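Local coordinates for protein putative ferredoxin--NADP reductase (Plasmodium falciparum 3D7, PDB 2OK8) that probably catalyses FAD-dependent electron transfer between reduced ferredoxin and NADP(+), and may serve the terminal step of the DOXP/MEP pathway to isoprenoid precursors, at residues D165-N170 with N204-G209; K119-E124 with Y137-I142; N5-Y10 with T154-Y159. All blocks are in the same frame, centred on the assembly; numbering follows the deposited sequence.

Contact 1: D165-N170 with N204-G209; sequences DAIQKN and NSNYTG
Asn170 reaches across to the loop segment 204-209 and meets Thr208 through its amide oxygen, an instructive case of a side chain joining the end of a short helix to a loop. The backbone N of Thr208 donates to Asn170 OD1 at 2.8 Å. The bond is nearly straight, 163° at the hydrogen, yet the donor stands 48° out of the carbonyl plane, so the amide is approached from above and not along a lone pair. Thr208 OG1 lies 3.1 Å from the same Asn170 OD1. With CG opposite the carbonyl carbon and beside the backbone N (chi1 -64°), the amide of Asn170 leans over the loop. Asn170 has also left helical geometry with a positive phi, and its main chain turns toward Gly209, whose lack of a side chain lets its CA come within 3.5 Å of Asn170 O.

One helical turn earlier, the CG2 branch of Ile167 does the apolar touching. It is 3.9 Å from Asn206 CB and 4.2 Å from Tyr207 CB, and so lies against the loop at the root of the tyrosine side chain. That ring presents its edge to the helix, where Ala166 O lies near the ring plane, 3.9 Å from Tyr207 CD1. Its own chain folds back over one face, placing Gly209 N 3.4 Å above the centre of the Tyr207 ring. The hydroxyl is used elsewhere, in a hydrogen bond between Tyr207 OH and Thr171 O.

Ala166, Ile167 and Tyr207 all touch Leu192 of helix 183-192, Phe193 meets Tyr207 edge-to-face, and Phe173 of strand 173-178 packs on Ala166 and Tyr207, so the contact ties the segments leading into strands 173-178 and 211-217, neighbours in the parallel sheet.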
loop_
_atom_site.group_PDB
_atom_site.type_symbol
_atom_site.label_atom_id
_atom_site.label_comp_id
_atom_site.label_asym_id
_atom_site.label_seq_id
_atom_site.Cartn_x
_atom_site.Cartn_y
_atom_site.Cartn_z
ATOM N N ASP A 165 -14.196 31.205 0.210
ATOM C CA ASP A 165 -14.965 32.342 0.711
ATOM C C ASP A 165 -14.545 32.783 2.121
ATOM O O ASP A 165 -14.857 33.903 2.539
ATOM C CB ASP A 165 -16.461 31.969 0.791
ATOM C CG ASP A 165 -16.965 31.195 -0.426
ATOM O OD1 ASP A 165 -17.236 31.831 -1.476
ATOM O OD2 ASP A 165 -17.126 29.951 -0.318
ATOM N N ALA A 166 -13.852 31.895 2.839
ATOM C CA ALA A 166 -13.826 31.903 4.310
ATOM C C ALA A 166 -13.582 33.243 4.988
ATOM O O ALA A 166 -14.389 33.679 5.801
ATOM C CB ALA A 166 -12.863 30.841 4.844
ATOM N N ILE A 167 -12.468 33.888 4.662
ATOM C CA ILE A 167 -12.075 35.137 5.329
ATOM C C ILE A 167 -12.988 36.324 4.954
ATOM O O ILE A 167 -13.285 37.178 5.801
ATOM C CB ILE A 167 -10.553 35.431 5.121
ATOM C CG1 ILE A 167 -9.717 34.287 5.719
ATOM C CG2 ILE A 167 -10.149 36.771 5.741
ATOM C CD1 ILE A 167 -8.213 34.384 5.500
ATOM N N GLN A 168 -13.462 36.349 3.708
ATOM C CA GLN A 168 -14.408 37.384 3.248
ATOM C C GLN A 168 -15.832 37.177 3.772
ATOM O O GLN A 168 -16.484 38.132 4.206
ATOM C CB GLN A 168 -14.431 37.477 1.713
ATOM C CG GLN A 168 -13.126 37.974 1.082
ATOM C CD GLN A 168 -12.166 36.839 0.731
ATOM O OE1 GLN A 168 -11.648 36.140 1.611
ATOM N NE2 GLN A 168 -11.921 36.658 -0.564
ATOM N N LYS A 169 -16.302 35.930 3.716
ATOM C CA LYS A 169 -17.642 35.546 4.174
ATOM C C LYS A 169 -17.757 35.412 5.700
ATOM O O LYS A 169 -18.859 35.237 6.223
ATOM C CB LYS A 169 -18.061 34.219 3.523
ATOM C CG LYS A 169 -18.256 34.280 2.017
ATOM C CD LYS A 169 -19.722 34.426 1.624
ATOM C CE LYS A 169 -19.868 35.205 0.318
ATOM N NZ LYS A 169 -19.494 36.642 0.495
ATOM N N ASN A 170 -16.622 35.487 6.398
ATOM C CA ASN A 170 -16.539 35.239 7.850
ATOM C C ASN A 170 -17.237 33.952 8.267
ATOM O O ASN A 170 -18.107 33.962 9.141
ATOM C CB ASN A 170 -17.101 36.419 8.640
ATOM C CG ASN A 170 -16.295 37.662 8.448
ATOM O OD1 ASN A 170 -15.077 37.647 8.605
ATOM N ND2 ASN A 170 -16.962 38.754 8.087
ATOM N N ASN A 204 -3.320 40.392 12.704
ATOM C CA ASN A 204 -3.448 40.744 11.284
ATOM C C ASN A 204 -4.760 40.266 10.653
ATOM O O ASN A 204 -4.983 40.456 9.455
ATOM C CB ASN A 204 -2.249 40.208 10.478
ATOM C CG ASN A 204 -0.913 40.354 11.214
ATOM O OD1 ASN A 204 -0.131 39.404 11.283
ATOM N ND2 ASN A 204 -0.649 41.543 11.756
ATOM N N SER A 205 -5.622 39.663 11.473
ATOM C CA SER A 205 -6.845 38.987 11.020
ATOM C C SER A 205 -7.934 39.915 10.463
ATOM O O SER A 205 -8.357 40.866 11.128
ATOM C CB SER A 205 -7.416 38.131 12.166
ATOM O OG SER A 205 -8.763 37.742 11.929
ATOM N N ASN A 206 -8.385 39.614 9.242
ATOM C CA ASN A 206 -9.588 40.229 8.661
ATOM C C ASN A 206 -10.824 39.367 8.960
ATOM O O ASN A 206 -11.965 39.794 8.762
ATOM C CB ASN A 206 -9.445 40.394 7.140
ATOM C CG ASN A 206 -7.993 40.474 6.685
ATOM O OD1 ASN A 206 -7.246 41.366 7.095
ATOM N ND2 ASN A 206 -7.589 39.536 5.832
ATOM N N TYR A 207 -10.565 38.142 9.423
ATOM C CA TYR A 207 -11.589 37.145 9.706
ATOM C C TYR A 207 -12.279 37.423 11.030
ATOM O O TYR A 207 -11.618 37.587 12.060
ATOM C CB TYR A 207 -10.937 35.759 9.736
ATOM C CG TYR A 207 -11.835 34.640 10.189
ATOM C CD1 TYR A 207 -12.774 34.090 9.322
ATOM C CD2 TYR A 207 -11.728 34.110 11.474
ATOM C CE1 TYR A 207 -13.596 33.052 9.721
ATOM C CE2 TYR A 207 -12.560 33.059 11.890
ATOM C CZ TYR A 207 -13.486 32.542 11.001
ATOM O OH TYR A 207 -14.315 31.517 11.375
ATOM N N THR A 208 -13.607 37.472 11.006
ATOM C CA THR A 208 -14.385 37.710 12.230
ATOM C C THR A 208 -15.464 36.641 12.471
ATOM O O THR A 208 -16.437 36.872 13.196
ATOM C CB THR A 208 -15.009 39.136 12.255
ATOM O OG1 THR A 208 -15.868 39.308 11.121
ATOM C CG2 THR A 208 -13.915 40.220 12.245
ATOM N N GLY A 209 -15.292 35.474 11.860
ATOM C CA GLY A 209 -16.190 34.346 12.095
ATOM C C GLY A 209 -15.892 33.679 13.426
ATOM O O GLY A 209 -14.944 34.045 14.126
#

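Contact 2: K119-E124 with Y137-I142; sequences KIHKYE and YCSGFI. With FAD (flavin-adenine dinucleotide), chain F.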
loop_
_atom_site.group_PDB
_atom_site.type_symbol
_atom_site.label_atom_id
_atom_site.label_comp_id
_atom_site.label_asym_id
_atom_site.label_seq_id
_atom_site.Cartn_x
_atom_site.Cartn_y
_atom_site.Cartn_z
ATOM N N LYS A 119 2.730 10.774 14.897
ATOM C CA LYS A 119 2.689 9.835 16.005
ATOM C C LYS A 119 3.538 8.599 15.705
ATOM O O LYS A 119 3.502 8.044 14.596
ATOM C CB LYS A 119 1.249 9.441 16.330
ATOM C CG LYS A 119 1.160 8.390 17.406
ATOM C CD LYS A 119 -0.261 8.016 17.720
ATOM C CE LYS A 119 -0.319 7.232 19.022
ATOM N NZ LYS A 119 -1.695 6.756 19.323
ATOM N N ILE A 120 4.320 8.183 16.694
ATOM C CA ILE A 120 5.113 6.965 16.577
ATOM C C ILE A 120 4.302 5.784 17.092
ATOM O O ILE A 120 4.051 5.679 18.289
ATOM C CB ILE A 120 6.463 7.091 17.305
ATOM C CG1 ILE A 120 7.211 8.360 16.870
ATOM C CG2 ILE A 120 7.336 5.853 17.058
ATOM C CD1 ILE A 120 7.572 8.446 15.391
ATOM N N HIS A 121 3.867 4.915 16.178
ATOM C CA HIS A 121 3.115 3.703 16.530
ATOM C C HIS A 121 4.032 2.534 16.891
ATOM O O HIS A 121 5.018 2.261 16.192
ATOM C CB HIS A 121 2.181 3.296 15.393
ATOM C CG HIS A 121 1.215 4.366 14.992
ATOM N ND1 HIS A 121 -0.118 4.327 15.328
ATOM C CD2 HIS A 121 1.395 5.518 14.301
ATOM C CE1 HIS A 121 -0.724 5.396 14.843
ATOM N NE2 HIS A 121 0.174 6.138 14.222
ATOM N N LYS A 122 3.695 1.866 17.997
ATOM C CA LYS A 122 4.463 0.742 18.552
ATOM C C LYS A 122 3.529 -0.415 18.876
ATOM O O LYS A 122 2.337 -0.216 19.104
ATOM C CB LYS A 122 5.192 1.155 19.833
ATOM C CG LYS A 122 6.070 2.378 19.690
ATOM C CD LYS A 122 6.251 3.134 21.000
ATOM C CE LYS A 122 6.286 4.641 20.728
ATOM N NZ LYS A 122 7.376 5.338 21.478
ATOM N N TYR A 123 4.092 -1.620 18.901
ATOM C CA TYR A 123 3.350 -2.852 19.194
ATOM C C TYR A 123 4.293 -3.978 19.641
ATOM O O TYR A 123 5.513 -3.811 19.665
ATOM C CB TYR A 123 2.534 -3.295 17.967
ATOM C CG TYR A 123 3.379 -3.765 16.803
ATOM C CD1 TYR A 123 3.629 -5.123 16.600
ATOM C CD2 TYR A 123 3.934 -2.856 15.912
ATOM C CE1 TYR A 123 4.417 -5.559 15.537
ATOM C CE2 TYR A 123 4.709 -3.276 14.844
ATOM C CZ TYR A 123 4.950 -4.628 14.659
ATOM O OH TYR A 123 5.731 -5.041 13.599
ATOM N N GLU A 124 3.702 -5.120 19.988
ATOM C CA GLU A 124 4.431 -6.332 20.378
ATOM C C GLU A 124 3.935 -7.499 19.523
ATOM O O GLU A 124 4.615 -8.517 19.378
ATOM C CB GLU A 124 4.188 -6.658 21.858
ATOM C CG GLU A 124 4.403 -5.502 22.845
ATOM C CD GLU A 124 3.501 -5.603 24.081
ATOM O OE1 GLU A 124 2.907 -6.681 24.322
ATOM O OE2 GLU A 124 3.382 -4.595 24.814
ATOM N N TYR A 137 5.853 0.851 10.076
ATOM C CA TYR A 137 6.848 1.040 9.030
ATOM C C TYR A 137 7.356 2.476 8.938
ATOM O O TYR A 137 8.567 2.725 8.996
ATOM C CB TYR A 137 6.310 0.535 7.676
ATOM C CG TYR A 137 7.281 0.613 6.516
ATOM C CD1 TYR A 137 8.540 -0.007 6.565
ATOM C CD2 TYR A 137 6.927 1.283 5.352
ATOM C CE1 TYR A 137 9.439 0.074 5.468
ATOM C CE2 TYR A 137 7.796 1.353 4.259
ATOM C CZ TYR A 137 9.036 0.752 4.314
ATOM O OH TYR A 137 9.854 0.870 3.210
ATOM N N CYS A 138 6.444 3.432 8.792
ATOM C CA CYS A 138 6.866 4.836 8.721
ATOM C C CYS A 138 7.286 5.369 10.104
ATOM O O CYS A 138 8.274 6.086 10.217
ATOM C CB CYS A 138 5.777 5.707 8.094
ATOM S SG CYS A 138 6.385 7.312 7.543
ATOM N N SER A 139 6.545 4.984 11.147
ATOM C CA SER A 139 6.890 5.284 12.545
ATOM C C SER A 139 8.351 4.982 12.917
ATOM O O SER A 139 9.027 5.836 13.474
ATOM C CB SER A 139 5.956 4.538 13.498
ATOM O OG SER A 139 4.608 4.932 13.298
ATOM N N GLY A 140 8.828 3.774 12.612
ATOM C CA GLY A 140 10.219 3.409 12.866
ATOM C C GLY A 140 11.213 4.252 12.109
ATOM O O GLY A 140 12.291 4.565 12.612
ATOM N N PHE A 141 10.846 4.626 10.890
ATOM C CA PHE A 141 11.655 5.506 10.054
ATOM C C PHE A 141 11.759 6.919 10.645
ATOM O O PHE A 141 12.837 7.502 10.669
ATOM C CB PHE A 141 11.051 5.569 8.640
ATOM C CG PHE A 141 11.692 6.591 7.741
ATOM C CD1 PHE A 141 13.019 6.458 7.337
ATOM C CD2 PHE A 141 10.972 7.671 7.287
ATOM C CE1 PHE A 141 13.602 7.394 6.505
ATOM C CE2 PHE A 141 11.544 8.613 6.462
ATOM C CZ PHE A 141 12.864 8.479 6.061
ATOM N N ILE A 142 10.624 7.466 11.083
ATOM C CA ILE A 142 10.553 8.809 11.650
ATOM C C ILE A 142 11.256 8.869 13.015
ATOM O O ILE A 142 11.939 9.853 13.321
ATOM C CB ILE A 142 9.075 9.304 11.734
ATOM C CG1 ILE A 142 8.455 9.345 10.340
ATOM C CG2 ILE A 142 8.959 10.668 12.462
ATOM C CD1 ILE A 142 9.160 10.291 9.368
HETATM P PA FAD F . 1.996 0.591 9.713
HETATM O O1A FAD F . 1.346 0.916 8.389
HETATM O O2A FAD F . 3.276 -0.196 9.617
HETATM O O5B FAD F . 0.889 -0.161 10.568
HETATM C C5B FAD F . -0.368 0.443 10.794
HETATM C C4B FAD F . -0.743 0.220 12.248
HETATM O O4B FAD F . -0.733 -1.180 12.493
HETATM C C3B FAD F . 0.290 0.865 13.175
HETATM O O3B FAD F . -0.341 1.384 14.326
HETATM C C2B FAD F . 1.186 -0.283 13.584
HETATM O O2B FAD F . 1.776 -0.116 14.859
HETATM C C1B FAD F . 0.224 -1.470 13.505
HETATM N N9A FAD F . 0.946 -2.715 13.211
HETATM C C8A FAD F . 1.853 -2.946 12.204
HETATM N N7A FAD F . 2.277 -4.221 12.304
HETATM C C5A FAD F . 1.659 -4.798 13.363
HETATM C C6A FAD F . 1.731 -6.076 13.899
HETATM N N6A FAD F . 2.025 -7.067 13.068
HETATM N N1A FAD F . 0.973 -6.366 15.018
HETATM C C2A FAD F . 0.136 -5.417 15.589
HETATM N N3A FAD F . 0.066 -4.154 15.040
HETATM C C4A FAD F . 0.817 -3.858 13.945
HETATM N N1 FAD F . -0.687 10.090 11.136
HETATM C C2 FAD F . -0.077 11.032 11.939
HETATM O O2 FAD F . 0.680 10.691 12.844
HETATM N N3 FAD F . -0.302 12.364 11.718
HETATM C C4 FAD F . -1.143 12.801 10.725
HETATM O O4 FAD F . -1.306 14.024 10.588
HETATM C C4X FAD F . -1.769 11.864 9.911
HETATM N N5 FAD F . -2.629 12.245 8.892
HETATM C C5X FAD F . -3.242 11.306 8.083
HETATM C C6 FAD F . -4.112 11.730 7.074
HETATM C C7 FAD F . -4.735 10.772 6.267
HETATM C C7M FAD F . -5.654 11.234 5.164
HETATM C C8 FAD F . -4.489 9.401 6.461
HETATM C C8M FAD F . -5.152 8.377 5.583
HETATM C C9 FAD F . -3.625 8.986 7.476
HETATM C C9A FAD F . -2.995 9.944 8.289
HETATM N N10 FAD F . -2.137 9.560 9.313
HETATM C C10 FAD F . -1.534 10.504 10.125
HETATM C "C1'" FAD F . -1.831 8.124 9.565
HETATM C "C2'" FAD F . -0.378 7.891 9.165
HETATM O "O2'" FAD F . -0.404 7.693 7.771
HETATM C "C3'" FAD F . 0.243 6.744 9.990
HETATM O "O3'" FAD F . 1.578 6.882 10.524
HETATM C "C4'" FAD F . 0.201 5.508 9.167
HETATM O "O4'" FAD F . -1.103 5.409 8.636
HETATM C "C5'" FAD F . 0.616 4.381 10.118
HETATM O "O5'" FAD F . 2.011 4.456 10.025
HETATM P P FAD F . 3.061 3.245 10.063
HETATM O O1P FAD F . 3.684 3.073 8.705
HETATM O O2P FAD F . 4.095 3.716 11.043
HETATM O O3P FAD F . 2.263 1.941 10.576
#
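Ser139 and His121 meet in the pyrophosphate-binding site of the FAD domain, the antiparallel beta barrel of ferredoxin reductases, where the first turn of helix 137-144 receives the cofactor's phosphates beside the strand segment 119-124. Three successive backbone N-H groups at the start of this helix point at the diphosphate, Tyr137 to O2A, Cys138 to O1P and Ser139 to O2P, each bond nearly straight. A helix N-terminus turned on an anion in this way would probably help to stabilise the negative charge.

Ser139 couples the phosphate to the strand. Its OG donates to FAD O2P over 2.6 Å and accepts a hydrogen bond from the backbone N of His121 at 3.0 Å, with 164° at the hydrogen. With OG opposite the carbonyl carbon (chi1 -61°), where it faces both partners, one oxygen bridges strand and cofactor. The same OG lies in the plane of the His121 ring at its edge, 3.4 Å from His121 CD2, while Lys119 CD lies over one face. His121 ND1 is 3.1 Å from FAD O3B, a ribose hydroxyl.

Next to Ser139, Ile120 CD1 passes 3.6 Å from Ser139 O and 3.9 Å from Ile142 CG2, an apolar crossing that fastens the strand to the helix. Farther along, one face of the Tyr123 ring lies against the adenine, with FAD C5A 3.4 Å above its centre, and Tyr123 OH is bonded to Lys13 NZ of the second subunit. At the other end of the cofactor, Lys119 N donates to the flavin carbonyl oxygen, FAD O2, at 2.9 Å.

Contact 3: N5-Y10 with T154-Y159; sequences NFINLY and TGAHGY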
loop_
_atom_site.group_PDB
_atom_site.type_symbol
_atom_site.label_atom_id
_atom_site.label_comp_id
_atom_site.label_asym_id
_atom_site.label_seq_id
_atom_site.Cartn_x
_atom_site.Cartn_y
_atom_site.Cartn_z
ATOM N N ASN A 5 -3.068 21.572 -11.068
ATOM C CA ASN A 5 -3.224 22.026 -9.660
ATOM C C ASN A 5 -2.242 21.315 -8.721
ATOM O O ASN A 5 -1.272 20.698 -9.179
ATOM C CB ASN A 5 -4.685 21.875 -9.198
ATOM C CG ASN A 5 -5.038 20.448 -8.763
ATOM O OD1 ASN A 5 -5.858 20.260 -7.862
ATOM N ND2 ASN A 5 -4.421 19.445 -9.392
ATOM N N PHE A 6 -2.502 21.392 -7.418
ATOM C CA PHE A 6 -1.579 20.897 -6.403
ATOM C C PHE A 6 -1.617 19.395 -6.195
ATOM O O PHE A 6 -0.626 18.809 -5.780
ATOM C CB PHE A 6 -1.813 21.621 -5.081
ATOM C CG PHE A 6 -1.575 23.098 -5.159
ATOM C CD1 PHE A 6 -2.044 23.943 -4.161
ATOM C CD2 PHE A 6 -0.889 23.655 -6.252
ATOM C CE1 PHE A 6 -1.818 25.318 -4.237
ATOM C CE2 PHE A 6 -0.665 25.030 -6.339
ATOM C CZ PHE A 6 -1.130 25.859 -5.329
ATOM N N ILE A 7 -2.758 18.779 -6.493
ATOM C CA ILE A 7 -2.965 17.357 -6.246
ATOM C C ILE A 7 -2.036 16.521 -7.123
ATOM O O ILE A 7 -2.011 16.682 -8.349
ATOM C CB ILE A 7 -4.462 16.949 -6.414
ATOM C CG1 ILE A 7 -5.344 17.735 -5.442
ATOM C CG2 ILE A 7 -4.670 15.461 -6.198
ATOM C CD1 ILE A 7 -4.856 17.707 -4.015
ATOM N N ASN A 8 -1.265 15.650 -6.473
ATOM C CA ASN A 8 -0.325 14.741 -7.139
ATOM C C ASN A 8 0.746 15.371 -8.040
ATOM O O ASN A 8 1.196 14.731 -8.984
ATOM C CB ASN A 8 -1.074 13.647 -7.912
ATOM C CG ASN A 8 -1.808 12.684 -7.005
ATOM O OD1 ASN A 8 -3.006 12.467 -7.168
ATOM N ND2 ASN A 8 -1.093 12.095 -6.051
ATOM N N LEU A 9 1.159 16.603 -7.741
ATOM C CA LEU A 9 2.355 17.164 -8.352
ATOM C C LEU A 9 3.561 16.230 -8.214
ATOM O O LEU A 9 4.344 16.078 -9.152
ATOM C CB LEU A 9 2.691 18.523 -7.747
ATOM C CG LEU A 9 2.045 19.771 -8.339
ATOM C CD1 LEU A 9 2.624 20.975 -7.647
ATOM C CD2 LEU A 9 2.289 19.872 -9.853
ATOM N N TYR A 10 3.712 15.630 -7.035
ATOM C CA TYR A 10 4.728 14.623 -6.772
ATOM C C TYR A 10 4.026 13.335 -6.382
ATOM O O TYR A 10 3.055 13.353 -5.639
ATOM C CB TYR A 10 5.703 15.092 -5.684
ATOM C CG TYR A 10 6.300 16.433 -6.016
ATOM C CD1 TYR A 10 5.752 17.599 -5.492
ATOM C CD2 TYR A 10 7.388 16.544 -6.903
ATOM C CE1 TYR A 10 6.277 18.843 -5.812
ATOM C CE2 TYR A 10 7.919 17.786 -7.232
ATOM C CZ TYR A 10 7.358 18.932 -6.685
ATOM O OH TYR A 10 7.867 20.178 -7.009
ATOM N N THR A 154 5.423 13.159 -1.434
ATOM C CA THR A 154 4.493 13.142 -2.548
ATOM C C THR A 154 3.348 14.070 -2.174
ATOM O O THR A 154 3.199 14.439 -1.006
ATOM C CB THR A 154 3.964 11.714 -2.828
ATOM O OG1 THR A 154 3.074 11.318 -1.777
ATOM C CG2 THR A 154 5.124 10.699 -2.928
ATOM N N GLY A 155 2.549 14.467 -3.155
ATOM C CA GLY A 155 1.424 15.343 -2.888
ATOM C C GLY A 155 1.406 16.596 -3.735
ATOM O O GLY A 155 2.333 16.822 -4.522
ATOM N N ALA A 156 0.400 17.458 -3.538
ATOM C CA ALA A 156 -0.528 17.405 -2.397
ATOM C C ALA A 156 -1.569 16.291 -2.503
ATOM O O ALA A 156 -1.801 15.747 -3.581
ATOM C CB ALA A 156 -1.207 18.743 -2.229
ATOM N N HIS A 157 -2.166 15.915 -1.378
ATOM C CA HIS A 157 -3.245 14.940 -1.419
ATOM C C HIS A 157 -4.415 15.501 -0.634
ATOM O O HIS A 157 -4.222 16.315 0.262
ATOM C CB HIS A 157 -2.821 13.585 -0.828
ATOM C CG HIS A 157 -1.568 13.001 -1.420
ATOM N ND1 HIS A 157 -1.532 12.397 -2.664
ATOM C CD2 HIS A 157 -0.319 12.877 -0.912
ATOM C CE1 HIS A 157 -0.311 11.952 -2.903
ATOM N NE2 HIS A 157 0.444 12.222 -1.852
ATOM N N GLY A 158 -5.622 15.088 -0.997
ATOM C CA GLY A 158 -6.814 15.355 -0.199
ATOM C C GLY A 158 -7.606 16.596 -0.556
ATOM O O GLY A 158 -7.139 17.470 -1.289
ATOM N N TYR A 159 -8.806 16.671 0.004
ATOM C CA TYR A 159 -9.775 17.708 -0.321
ATOM C C TYR A 159 -10.329 18.347 0.946
ATOM O O TYR A 159 -11.359 18.991 0.909
ATOM C CB TYR A 159 -10.901 17.125 -1.187
ATOM C CG TYR A 159 -10.375 16.415 -2.408
ATOM C CD1 TYR A 159 -10.125 15.037 -2.386
ATOM C CD2 TYR A 159 -10.077 17.124 -3.578
ATOM C CE1 TYR A 159 -9.599 14.377 -3.508
ATOM C CE2 TYR A 159 -9.555 16.478 -4.708
ATOM C CZ TYR A 159 -9.318 15.107 -4.664
ATOM O OH TYR A 159 -8.809 14.461 -5.774
#
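Asn8 and His157 meet nearly at right angles, the amide plane turned 70° against the imidazole. Asn8 ND2 comes to the ring's edge, near its plane, 3.2 Å from His157 CE1. The imidazole is held from another point of its rim, where NE2 shares a 2.8 Å hydrogen bond with Thr154 OG1, and Gly155 CA lies over one face.

Ile7 reaches the later part of 154-159 with its CD1 branch, 3.6 Å from Gly158 O and also near Ala156 CB, and its CG1 faces the Tyr159 ring obliquely. Of the Phe6 side chain it is CB that touches, 4.1 Å from Ala156 CB, while the ring leads off to Lys47 and Leu49.

The same segments are joined through their backbones, which adds the N-terminal segment to the antiparallel barrel of the FAD domain. A type II turn from Phe6 to Leu9 sets out its polar groups against strand 150-157. Phe6 O takes a hydrogen bond from Ala156 N at 2.8 Å, and Asn8 N gives to Ala156 O, in the carbonyl plane, at 2.9 Å. Tyr10 and Gly155 then form an antiparallel hydrogen-bonded pair. The strand is unusual at this point: the peptide between Gly155 and Ala156 is cis, and Gly155 has a strongly positive phi. The Tyr10 ring shows its edge to Gly155 O, and its hydroxyl is bonded to Leu45 O.

In the fold
Contact 2 is the buried one of the three, whereas contacts 1 and 3 are partly buried. Contacts 2 and 3 reach the same antiparallel sheet of the FAD domain, with centres about 24 Å apart, and the chain closed by contact 3 encloses contact 2. Contact 1 lies beside the parallel sheet of the nucleotide-binding part, its centre about 39 Å from that of contact 2 and on the opposite side of the chain's centre. Chemistry follows place: cofactor phosphates gather the polar groups in contact 2, main-chain bonds to a strand dominate contact 3, and in contact 1 a side-chain-to-backbone bond joins a short helix to a loop.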